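Local coordinates for YokD protein (Bacillus subtilis, PDB 2NYG) that binds coenzyme A, is probably an aminoglycoside 3-N-acetyltransferase-like enzyme and may contribute to antibiotic resistance, at residues Ser37-Ile42 and Gly47-Val52; Gln16-Asp21 and Ile53-Asp58; Met31-His36 and Asp58-Glu63; Asp179-Phe184 and Arg248-Thr253. One frame throughout, in Å; residues are numbered along the deposited sequence.

Contact 1 of 4, residues Ser37-Ile42 and Gly47-Val52; sequences SSLSSI and GGAVAV. With COA (coenzyme A), chain G.
Leu-39, which packs on Ala-49 and Val-52 of the helix, also lies over one face of the coenzyme A adenine, its CG 3.8 Å from C4A. At the amino end of the same ring system, Gly-48 CA comes within 3.4 Å of N6A. With CG anti to the backbone N (chi1 173°), the branch point of Leu-39 is carried toward the helix; from it CD2 rests 4.1 Å from Ala-49 CB, and CD1 meets Val-52 CG2. Ile-42 reaches that same methyl tip to tip, CD1 to CG2, also at 4.1 Å, so Val-52 CG2 rests against both loop side chains. Of the two segments, 37-42 supplies the hydrogen bonds to the phosphates; Gln-114 N, Gly-111 O and Val-45 O also bond the cofactor. Leu-39 N donates to O1A of one phosphate (3.0 Å), while Ser-38 OG donates to O5A of the other. Ser-38 OG also accepts from Ser-41 N (3.2 Å), an ST motif, so one hydroxyl ties the turn to the phosphate. Ser-40 OG stands beside O5A and O4A of the second phosphate. The loop links strand 32-37 to helix 48-60; Gln-114 and Ile-115 of helix 114-119 press on Leu-39, Ala-245 of strand 245-251 backs Ile-42, and Val-50 packs on Pro-107 of the second subunit.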
# COMPACT_ATOMS: atom_id res chain seq x y z
N SER A 37 -1.58 -1.22 14.56
CA SER A 37 -0.17 -1.58 14.54
C SER A 37 0.85 -0.52 14.20
O SER A 37 0.53 0.60 13.84
CB SER A 37 0.01 -2.75 13.57
OG SER A 37 -0.73 -2.54 12.38
N SER A 38 2.11 -0.93 14.33
CA SER A 38 3.28 -0.13 14.02
C SER A 38 4.29 -1.17 13.54
O SER A 38 4.91 -1.88 14.34
CB SER A 38 3.85 0.55 15.26
OG SER A 38 5.22 0.89 15.09
N LEU A 39 4.44 -1.28 12.22
CA LEU A 39 5.36 -2.26 11.69
C LEU A 39 6.78 -2.10 12.23
O LEU A 39 7.43 -3.09 12.54
CB LEU A 39 5.37 -2.22 10.16
CG LEU A 39 6.44 -3.09 9.48
CD1 LEU A 39 6.40 -4.50 10.05
CD2 LEU A 39 6.23 -3.11 7.97
N SER A 40 7.27 -0.86 12.36
CA SER A 40 8.62 -0.64 12.85
C SER A 40 8.88 -0.97 14.32
O SER A 40 9.97 -1.41 14.68
CB SER A 40 9.05 0.81 12.57
OG SER A 40 8.17 1.74 13.16
N SER A 41 7.89 -0.78 15.17
CA SER A 41 8.03 -1.04 16.58
C SER A 41 8.31 -2.50 16.88
O SER A 41 8.60 -2.87 18.02
CB SER A 41 6.75 -0.66 17.29
OG SER A 41 5.68 -1.41 16.76
N ILE A 42 8.23 -3.33 15.86
CA ILE A 42 8.45 -4.76 16.04
C ILE A 42 9.90 -5.17 15.92
O ILE A 42 10.32 -6.18 16.51
CB ILE A 42 7.62 -5.58 15.04
CG1 ILE A 42 6.13 -5.28 15.23
CG2 ILE A 42 7.88 -7.06 15.24
CD1 ILE A 42 5.26 -5.92 14.18
N GLY A 47 10.11 -10.35 5.71
CA GLY A 47 8.85 -10.38 5.00
C GLY A 47 8.07 -9.12 5.30
O GLY A 47 7.06 -8.82 4.67
N GLY A 48 8.54 -8.37 6.30
CA GLY A 48 7.89 -7.14 6.69
C GLY A 48 6.42 -7.34 7.01
O GLY A 48 6.06 -8.27 7.73
N ALA A 49 5.59 -6.47 6.45
CA ALA A 49 4.15 -6.49 6.67
C ALA A 49 3.41 -7.79 6.32
O ALA A 49 2.57 -8.23 7.10
CB ALA A 49 3.53 -5.35 5.93
N VAL A 50 3.70 -8.41 5.17
CA VAL A 50 3.00 -9.63 4.81
C VAL A 50 3.24 -10.71 5.86
O VAL A 50 2.35 -11.50 6.15
CB VAL A 50 3.40 -10.20 3.39
CG1 VAL A 50 3.76 -9.07 2.45
CG2 VAL A 50 4.50 -11.21 3.50
N ALA A 51 4.43 -10.74 6.44
CA ALA A 51 4.73 -11.72 7.45
C ALA A 51 3.92 -11.47 8.72
O ALA A 51 3.58 -12.40 9.45
CB ALA A 51 6.22 -11.70 7.77
N VAL A 52 3.61 -10.20 8.99
CA VAL A 52 2.86 -9.89 10.19
C VAL A 52 1.41 -10.23 9.94
O VAL A 52 0.73 -10.73 10.82
CB VAL A 52 3.01 -8.38 10.59
CG1 VAL A 52 2.22 -8.08 11.88
CG2 VAL A 52 4.47 -8.06 10.81
N1A COA G . 10.48 -4.67 10.07
C2A COA G . 10.28 -3.56 10.90
N3A COA G . 10.07 -2.32 10.32
C4A COA G . 10.06 -2.18 8.95
C5A COA G . 10.25 -3.28 8.08
C6A COA G . 10.47 -4.54 8.66
N6A COA G . 10.66 -5.61 7.89
N7A COA G . 10.18 -2.82 6.79
C8A COA G . 9.95 -1.48 6.84
N9A COA G . 9.88 -1.09 8.19
C1B COA G . 9.66 0.25 8.79
C2B COA G . 9.90 1.49 7.88
O2B COA G . 11.29 1.76 7.58
C3B COA G . 9.24 2.61 8.67
O3B COA G . 10.29 3.05 9.59
P3B COA G . 10.75 4.60 9.82
O7A COA G . 9.87 5.55 8.96
O8A COA G . 12.17 4.79 9.33
O9A COA G . 10.66 4.91 11.29
C4B COA G . 8.06 1.91 9.40
O4B COA G . 8.38 0.50 9.40
C5B COA G . 6.67 2.10 8.70
O5B COA G . 5.70 1.39 9.52
P1A COA G . 4.33 2.09 9.92
O1A COA G . 3.51 1.19 10.79
O2A COA G . 3.56 2.50 8.66
O3A COA G . 4.83 3.37 10.64
P2A COA G . 5.41 3.46 12.13
O4A COA G . 6.79 4.00 12.05
O5A COA G . 5.42 2.12 12.87
O6A COA G . 4.30 4.48 12.75
CBP COA G . 1.83 4.48 13.34
CCP COA G . 3.29 4.02 13.66
CDP COA G . 1.84 5.78 12.51
CEP COA G . 1.15 3.31 12.60
CAP COA G . 1.15 4.89 14.69
OAP COA G . 2.14 4.76 15.73
C9P COA G . -0.10 4.06 15.09
O9P COA G . 0.00 3.40 16.27
N8P COA G . -1.24 3.93 14.36
C7P COA G . -2.30 2.96 14.74
C6P COA G . -2.92 2.11 13.62

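Contact 2 of 4, residues Gln16-Asp21 and Ile53-Asp58; sequences QSITED and IQALID
Ala-55 and the pair Ile-18 and Thr-19 make the close part of this helix crossing. The alanine methyl fits between two side chains of helix 15-25, with CB 3.6 Å from Ile-18 CG2 and 3.5 Å from Thr-19 OG1. The small alanine is consistent with the close approach: the CA atoms of Thr-19 and Ala-55 are 4.8 Å apart, and the local axes approach to 8.5 Å. Thr-19 OG1 stands anti to its own carbonyl carbon (chi1 -72°) and bonds to Lys-15 O one turn earlier, so the hydroxyl is satisfied within its helix and presents itself to Ala-55 without bonding to it. The other flank is looser. Asp-58, exposed, approaches no nearer than CB to Thr-19 OG1 at 4.0 Å, and no hydrogen bond spans the two segments; Lys-15 touches both Asp-58 and Gln-54 along this rim. On the buried flank Ile-18 continues onto Val-52. The arrangement is a helix-helix crossing with a local signed angle of -45° and Ala-55 at the closest point, joining helix 15-25, which precedes strand 32-37, to helix 48-60, the crossover helix of the beta-alpha-beta unit.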
# COMPACT_ATOMS: atom_id res chain seq x y z
N GLN A 16 6.70 -16.94 12.05
CA GLN A 16 6.63 -17.92 13.12
C GLN A 16 6.91 -17.38 14.51
O GLN A 16 6.24 -17.75 15.47
CB GLN A 16 7.61 -19.05 12.84
CG GLN A 16 7.58 -20.19 13.85
CD GLN A 16 8.80 -21.09 13.73
OE1 GLN A 16 9.31 -21.31 12.62
NE2 GLN A 16 9.28 -21.61 14.87
N SER A 17 7.91 -16.52 14.62
CA SER A 17 8.25 -15.97 15.92
C SER A 17 7.20 -14.96 16.34
O SER A 17 6.97 -14.77 17.53
CB SER A 17 9.64 -15.32 15.90
OG SER A 17 9.57 -14.01 15.39
N ILE A 18 6.58 -14.31 15.36
CA ILE A 18 5.53 -13.35 15.65
C ILE A 18 4.28 -14.15 15.98
O ILE A 18 3.49 -13.75 16.83
CB ILE A 18 5.26 -12.39 14.45
CG1 ILE A 18 6.39 -11.38 14.33
CG2 ILE A 18 3.96 -11.65 14.63
CD1 ILE A 18 6.20 -10.37 13.19
N THR A 19 4.10 -15.28 15.31
CA THR A 19 2.95 -16.13 15.57
C THR A 19 3.05 -16.59 17.01
O THR A 19 2.06 -16.60 17.75
CB THR A 19 2.92 -17.36 14.66
OG1 THR A 19 2.60 -16.97 13.33
CG2 THR A 19 1.87 -18.32 15.10
N GLU A 20 4.25 -16.98 17.42
CA GLU A 20 4.45 -17.46 18.76
C GLU A 20 4.12 -16.36 19.76
O GLU A 20 3.31 -16.57 20.65
CB GLU A 20 5.91 -17.95 18.94
N ASP A 21 4.72 -15.19 19.60
CA ASP A 21 4.48 -14.07 20.50
C ASP A 21 3.01 -13.72 20.59
O ASP A 21 2.51 -13.42 21.66
CB ASP A 21 5.23 -12.82 20.07
CG ASP A 21 6.72 -13.05 19.96
OD1 ASP A 21 7.29 -13.75 20.82
OD2 ASP A 21 7.32 -12.52 19.01
N ILE A 53 0.93 -9.97 8.73
CA ILE A 53 -0.45 -10.26 8.38
C ILE A 53 -0.74 -11.75 8.44
O ILE A 53 -1.79 -12.17 8.89
CB ILE A 53 -0.78 -9.77 6.97
CG1 ILE A 53 -0.62 -8.26 6.89
CG2 ILE A 53 -2.18 -10.22 6.58
CD1 ILE A 53 -0.74 -7.72 5.50
N GLN A 54 0.20 -12.56 7.96
CA GLN A 54 0.01 -14.00 7.94
C GLN A 54 0.09 -14.58 9.34
O GLN A 54 -0.55 -15.58 9.65
CB GLN A 54 1.06 -14.61 7.03
CG GLN A 54 1.03 -13.94 5.68
CD GLN A 54 2.02 -14.52 4.71
OE1 GLN A 54 3.17 -14.76 5.05
NE2 GLN A 54 1.57 -14.73 3.48
N ALA A 55 0.89 -13.95 10.19
CA ALA A 55 1.03 -14.40 11.56
C ALA A 55 -0.29 -14.14 12.26
O ALA A 55 -0.72 -14.90 13.12
CB ALA A 55 2.17 -13.64 12.24
N LEU A 56 -0.95 -13.05 11.89
CA LEU A 56 -2.23 -12.72 12.49
C LEU A 56 -3.26 -13.73 12.04
O LEU A 56 -4.08 -14.19 12.83
CB LEU A 56 -2.65 -11.30 12.09
CG LEU A 56 -2.15 -10.23 13.06
CD1 LEU A 56 -2.06 -8.88 12.37
CD2 LEU A 56 -3.07 -10.19 14.26
N ILE A 57 -3.20 -14.07 10.76
CA ILE A 57 -4.13 -15.03 10.18
C ILE A 57 -3.89 -16.44 10.73
O ILE A 57 -4.83 -17.18 11.04
CB ILE A 57 -4.02 -15.00 8.64
CG1 ILE A 57 -4.68 -13.72 8.13
CG2 ILE A 57 -4.66 -16.21 8.03
CD1 ILE A 57 -4.73 -13.56 6.65
N ASP A 58 -2.62 -16.79 10.90
CA ASP A 58 -2.25 -18.09 11.42
C ASP A 58 -2.79 -18.30 12.81
O ASP A 58 -3.24 -19.39 13.17
CB ASP A 58 -0.73 -18.23 11.45
CG ASP A 58 -0.17 -18.65 10.13
OD1 ASP A 58 -0.90 -18.53 9.12
OD2 ASP A 58 1.00 -19.10 10.11

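Contact 3 of 4, residues Met31-His36 and Asp58-Glu63; sequences MTVLVH and DVVTEE
Val-60, in the last turn of helix 48-60, meets Met-31, just before strand 32-37, and Val-33 within it through a single methyl, CG2. That branch lies 4.2 Å from Met-31 CB and 4.4 Å from Val-33 CG1, distances of ordinary apolar contact. The chi1 of Val-60 is not a standard rotamer, and CG2 sits doubtfully close to Met-31 O in the model, so the exact turn of this side chain is less sure than its place. Met-31 takes part with its root alone: CG swings roughly anti to the backbone N (chi1 -152°), and its end leads away from the helix, touching Tyr-170 of strand 170-174. In Val-33, CG1 is the branch facing Val-60, while the side chain also packs on Leu-172. Ile-66 of the next strand adds to the apolar surroundings of Val-60. No hydrogen bond joins the two segments; the strand spends its backbone bonds on Thr-65 and Val-67 on one side and on Tyr-170 on the other. Thr-61, with phi 56°, is the first residue after the helix to leave helical angles, in the connection to strand 65-69. Strand, helix and adjacent parallel strand together form the beta-alpha-beta crossover to which this contact belongs.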
# COMPACT_ATOMS: atom_id res chain seq x y z
N MET A 31 -10.88 -15.86 17.57
CA MET A 31 -11.04 -14.56 18.22
C MET A 31 -11.25 -13.47 17.16
O MET A 31 -10.64 -13.50 16.10
CB MET A 31 -9.76 -14.28 19.00
CG MET A 31 -9.90 -13.40 20.20
SD MET A 31 -8.34 -13.38 21.09
CE MET A 31 -8.82 -14.06 22.71
N THR A 32 -12.14 -12.53 17.42
CA THR A 32 -12.33 -11.43 16.47
C THR A 32 -11.56 -10.29 17.10
O THR A 32 -11.81 -9.95 18.25
CB THR A 32 -13.79 -11.02 16.34
OG1 THR A 32 -14.53 -12.10 15.78
CG2 THR A 32 -13.91 -9.81 15.43
N VAL A 33 -10.62 -9.71 16.35
CA VAL A 33 -9.81 -8.66 16.93
C VAL A 33 -9.55 -7.44 16.05
O VAL A 33 -9.19 -7.55 14.88
CB VAL A 33 -8.45 -9.25 17.42
CG1 VAL A 33 -7.71 -9.89 16.26
CG2 VAL A 33 -7.61 -8.19 18.09
N LEU A 34 -9.74 -6.27 16.64
CA LEU A 34 -9.47 -5.01 15.97
C LEU A 34 -7.99 -4.69 16.27
O LEU A 34 -7.59 -4.62 17.43
CB LEU A 34 -10.36 -3.90 16.52
CG LEU A 34 -10.30 -2.53 15.84
CD1 LEU A 34 -10.74 -2.66 14.38
CD2 LEU A 34 -11.20 -1.56 16.59
N VAL A 35 -7.20 -4.50 15.21
CA VAL A 35 -5.77 -4.23 15.33
C VAL A 35 -5.29 -2.83 14.95
O VAL A 35 -5.71 -2.26 13.95
CB VAL A 35 -4.95 -5.24 14.46
CG1 VAL A 35 -3.47 -5.15 14.80
CG2 VAL A 35 -5.44 -6.64 14.68
N HIS A 36 -4.38 -2.31 15.76
CA HIS A 36 -3.77 -1.01 15.56
C HIS A 36 -2.28 -1.32 15.68
O HIS A 36 -1.77 -1.65 16.75
CB HIS A 36 -4.23 -0.08 16.65
CG HIS A 36 -5.72 0.03 16.74
ND1 HIS A 36 -6.46 0.72 15.81
CD2 HIS A 36 -6.60 -0.48 17.63
CE1 HIS A 36 -7.74 0.63 16.12
NE2 HIS A 36 -7.85 -0.09 17.22
N ASP A 58 -2.62 -16.79 10.90
CA ASP A 58 -2.25 -18.09 11.42
C ASP A 58 -2.79 -18.30 12.81
O ASP A 58 -3.24 -19.39 13.17
CB ASP A 58 -0.73 -18.23 11.45
CG ASP A 58 -0.17 -18.65 10.13
OD1 ASP A 58 -0.90 -18.53 9.12
OD2 ASP A 58 1.00 -19.10 10.11
N VAL A 59 -2.76 -17.24 13.60
CA VAL A 59 -3.23 -17.33 14.96
C VAL A 59 -4.74 -17.33 15.03
O VAL A 59 -5.34 -18.28 15.54
CB VAL A 59 -2.65 -16.19 15.80
CG1 VAL A 59 -3.14 -16.29 17.24
CG2 VAL A 59 -1.13 -16.25 15.76
N VAL A 60 -5.35 -16.29 14.49
CA VAL A 60 -6.80 -16.15 14.53
C VAL A 60 -7.58 -17.17 13.71
O VAL A 60 -8.79 -17.32 13.88
CB VAL A 60 -7.20 -14.71 14.13
CG1 VAL A 60 -7.86 -14.69 12.76
CG2 VAL A 60 -8.11 -14.14 15.18
N THR A 61 -6.88 -17.87 12.82
CA THR A 61 -7.49 -18.90 11.98
C THR A 61 -8.67 -18.43 11.14
O THR A 61 -9.20 -17.34 11.34
CB THR A 61 -7.95 -20.12 12.82
OG1 THR A 61 -8.02 -21.27 11.98
CG2 THR A 61 -9.34 -19.91 13.35
N GLU A 62 -9.06 -19.25 10.18
CA GLU A 62 -10.18 -18.95 9.29
C GLU A 62 -11.53 -18.89 10.03
O GLU A 62 -12.56 -18.55 9.45
CB GLU A 62 -10.22 -20.01 8.19
CG GLU A 62 -11.29 -19.79 7.13
CD GLU A 62 -11.21 -20.82 6.00
OE1 GLU A 62 -10.17 -20.85 5.29
OE2 GLU A 62 -12.19 -21.58 5.82
N GLU A 63 -11.49 -19.22 11.32
CA GLU A 63 -12.66 -19.20 12.19
C GLU A 63 -12.67 -17.87 12.94
O GLU A 63 -13.70 -17.45 13.49
CB GLU A 63 -12.59 -20.35 13.20
CG GLU A 63 -12.47 -21.73 12.59
CD GLU A 63 -13.81 -22.36 12.25
OE1 GLU A 63 -14.67 -21.69 11.63
OE2 GLU A 63 -14.01 -23.55 12.60

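Contact 4 of 4, residues Asp179-Phe184 and Arg248-Thr253; sequences DSSTCF and RLFSLT. With COA (coenzyme A), chain G.
Phe-250 turns its CG into the position between backbone N and carbonyl carbon (chi1 58°), which swings the ring off the strand toward Ser-181. Two residues on, Leu-252 adopts a different rotamer, with CG anti to N (chi1 -178°), and its branched end extends to Cys-183. The resulting contacts are few and distinct. Ser-181 OG stands at the edge of the Phe-250 ring, near its plane, 3.7 Å from CZ; the hydroxyl therefore meets the rim of the aromatic ring rather than its pi face. Cys-183 is engaged through its CB, which lies 3.8 Å from Leu-252 CG and 4.0 Å from CD1 of the same leucine. The first segment bends between the two meetings: Ser-181 is the centre of an inverse gamma turn, closed by a weak bond from Thr-182 N to Ser-180 O (2.8 Å), and a weakly bonded helix begins at about Cys-183. The second segment changes element as well, from strand 245-251 of the mixed sheet, antiparallel to strand 170-174, into helix 252-268, with Ser-251 as N-cap: its OG bonds to Glu-254 N. The contact thus sits where an inner strand of the mixed sheet runs straight into a helix, and Val-171 of the adjacent strand touches both Phe-250 and Cys-183. Leu-252 packs further on Leu-34, and the aromatic end of Phe-184 reaches Ala-255 and Ala-259. On the ligand side, Ser-180 OG makes a weak hydrogen bond to O9P of the coenzyme A pantetheine arm, at 3.4 Å.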
# COMPACT_ATOMS: atom_id res chain seq x y z
N ASP A 179 -4.02 6.12 22.35
CA ASP A 179 -4.39 7.26 21.51
C ASP A 179 -4.84 6.82 20.13
O ASP A 179 -5.33 7.64 19.36
CB ASP A 179 -3.21 8.22 21.39
CG ASP A 179 -2.07 7.63 20.60
OD1 ASP A 179 -1.63 6.51 20.93
OD2 ASP A 179 -1.62 8.27 19.63
N SER A 180 -4.66 5.53 19.83
CA SER A 180 -5.03 4.95 18.54
C SER A 180 -6.22 4.02 18.62
O SER A 180 -6.62 3.49 17.60
CB SER A 180 -3.88 4.12 17.96
OG SER A 180 -2.68 4.86 17.82
N SER A 181 -6.76 3.79 19.81
CA SER A 181 -7.89 2.88 19.98
C SER A 181 -9.20 3.38 19.42
O SER A 181 -10.07 3.82 20.15
CB SER A 181 -8.13 2.54 21.45
OG SER A 181 -7.38 1.42 21.83
N THR A 182 -9.35 3.26 18.11
CA THR A 182 -10.56 3.71 17.45
C THR A 182 -11.87 3.32 18.14
O THR A 182 -12.84 4.05 18.04
CB THR A 182 -10.59 3.19 16.00
OG1 THR A 182 -9.46 3.71 15.30
CG2 THR A 182 -11.84 3.65 15.30
N CYS A 183 -11.89 2.19 18.85
CA CYS A 183 -13.13 1.77 19.49
C CYS A 183 -13.73 2.82 20.43
O CYS A 183 -14.96 2.92 20.55
CB CYS A 183 -12.92 0.46 20.25
SG CYS A 183 -11.79 0.58 21.64
N PHE A 184 -12.89 3.60 21.09
CA PHE A 184 -13.38 4.63 22.00
C PHE A 184 -14.33 5.63 21.35
O PHE A 184 -15.28 6.09 22.00
CB PHE A 184 -12.20 5.37 22.63
CG PHE A 184 -11.46 4.56 23.65
CD1 PHE A 184 -10.13 4.81 23.92
CD2 PHE A 184 -12.11 3.54 24.34
CE1 PHE A 184 -9.44 4.04 24.86
CE2 PHE A 184 -11.44 2.77 25.27
CZ PHE A 184 -10.11 3.02 25.53
N ARG A 248 -0.76 -4.81 23.99
CA ARG A 248 -1.79 -5.14 24.94
C ARG A 248 -3.02 -5.55 24.20
O ARG A 248 -3.34 -5.02 23.14
CB ARG A 248 -2.06 -4.00 25.92
CG ARG A 248 -2.27 -2.65 25.38
CD ARG A 248 -2.28 -1.71 26.57
NE ARG A 248 -1.75 -0.39 26.24
CZ ARG A 248 -0.82 0.25 26.94
NH1 ARG A 248 -0.31 -0.31 28.03
NH2 ARG A 248 -0.40 1.44 26.55
N LEU A 249 -3.68 -6.57 24.74
CA LEU A 249 -4.89 -7.11 24.15
C LEU A 249 -5.97 -6.99 25.21
O LEU A 249 -5.75 -7.41 26.35
CB LEU A 249 -4.68 -8.59 23.78
CG LEU A 249 -5.94 -9.32 23.33
CD1 LEU A 249 -6.33 -8.86 21.93
CD2 LEU A 249 -5.72 -10.80 23.35
N PHE A 250 -7.11 -6.42 24.85
CA PHE A 250 -8.22 -6.28 25.78
C PHE A 250 -9.59 -6.34 25.11
O PHE A 250 -9.70 -6.32 23.89
CB PHE A 250 -8.09 -4.97 26.57
CG PHE A 250 -8.03 -3.75 25.70
CD1 PHE A 250 -9.19 -3.18 25.19
CD2 PHE A 250 -6.80 -3.15 25.41
CE1 PHE A 250 -9.14 -2.02 24.41
CE2 PHE A 250 -6.74 -1.99 24.64
CZ PHE A 250 -7.91 -1.43 24.14
N SER A 251 -10.62 -6.43 25.94
CA SER A 251 -12.00 -6.50 25.48
C SER A 251 -12.46 -5.17 24.87
O SER A 251 -12.25 -4.12 25.45
CB SER A 251 -12.89 -6.86 26.66
OG SER A 251 -14.25 -6.87 26.27
N LEU A 252 -13.07 -5.23 23.69
CA LEU A 252 -13.51 -4.01 23.05
C LEU A 252 -14.76 -3.50 23.73
O LEU A 252 -14.86 -2.32 24.07
CB LEU A 252 -13.75 -4.25 21.56
CG LEU A 252 -14.18 -3.07 20.67
CD1 LEU A 252 -13.81 -3.32 19.24
CD2 LEU A 252 -15.68 -2.86 20.79
N THR A 253 -15.71 -4.41 23.95
CA THR A 253 -16.96 -4.08 24.62
C THR A 253 -16.69 -3.47 26.00
O THR A 253 -17.35 -2.53 26.43
CB THR A 253 -17.81 -5.33 24.80
OG1 THR A 253 -18.06 -5.90 23.51
CG2 THR A 253 -19.11 -5.01 25.47
N1A COA G . 10.48 -4.67 10.07
C2A COA G . 10.28 -3.56 10.90
N3A COA G . 10.07 -2.32 10.32
C4A COA G . 10.06 -2.18 8.95
C5A COA G . 10.25 -3.28 8.08
C6A COA G . 10.47 -4.54 8.66
N6A COA G . 10.66 -5.61 7.89
N7A COA G . 10.18 -2.82 6.79
C8A COA G . 9.95 -1.48 6.84
N9A COA G . 9.88 -1.09 8.19
C1B COA G . 9.66 0.25 8.79
C2B COA G . 9.90 1.49 7.88
O2B COA G . 11.29 1.76 7.58
C3B COA G . 9.24 2.61 8.67
O3B COA G . 10.29 3.05 9.59
P3B COA G . 10.75 4.60 9.82
O7A COA G . 9.87 5.55 8.96
O8A COA G . 12.17 4.79 9.33
O9A COA G . 10.66 4.91 11.29
C4B COA G . 8.06 1.91 9.40
O4B COA G . 8.38 0.50 9.40
C5B COA G . 6.67 2.10 8.70
O5B COA G . 5.70 1.39 9.52
P1A COA G . 4.33 2.09 9.92
O1A COA G . 3.51 1.19 10.79
O2A COA G . 3.56 2.50 8.66
O3A COA G . 4.83 3.37 10.64
P2A COA G . 5.41 3.46 12.13
O4A COA G . 6.79 4.00 12.05
O5A COA G . 5.42 2.12 12.87
O6A COA G . 4.30 4.48 12.75
CBP COA G . 1.83 4.48 13.34
CCP COA G . 3.29 4.02 13.66
CDP COA G . 1.84 5.78 12.51
CEP COA G . 1.15 3.31 12.60
CAP COA G . 1.15 4.89 14.69
OAP COA G . 2.14 4.76 15.73
C9P COA G . -0.10 4.06 15.09
O9P COA G . 0.00 3.40 16.27
N8P COA G . -1.24 3.93 14.36
C7P COA G . -2.30 2.96 14.74
C6P COA G . -2.92 2.11 13.62

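Contacts 1, 2 and 3 all use helix 48-60, at its start, middle and end respectively, whereas contact 4 lies across the sheet on strand 245-251. Contacts 1, 3 and 4 are buried; contact 2 is partly so, with an exposed rim at Asp-58. Contacts 1 and 2 meet through Ile-18 CD1, 3.7 Å from Val-52 CG2; contacts 2 and 3 share Asp-58 and touch through Thr-19 and Val-59; contact 3 touches contact 4 through His-36, whose ND1 is 3.3 Å from Ser-180 O. No contact has a hydrogen bond between its two segments: the polar bonds of contacts 1 and 4 go to the cofactor, whereas 2 and 3 are joined by packing.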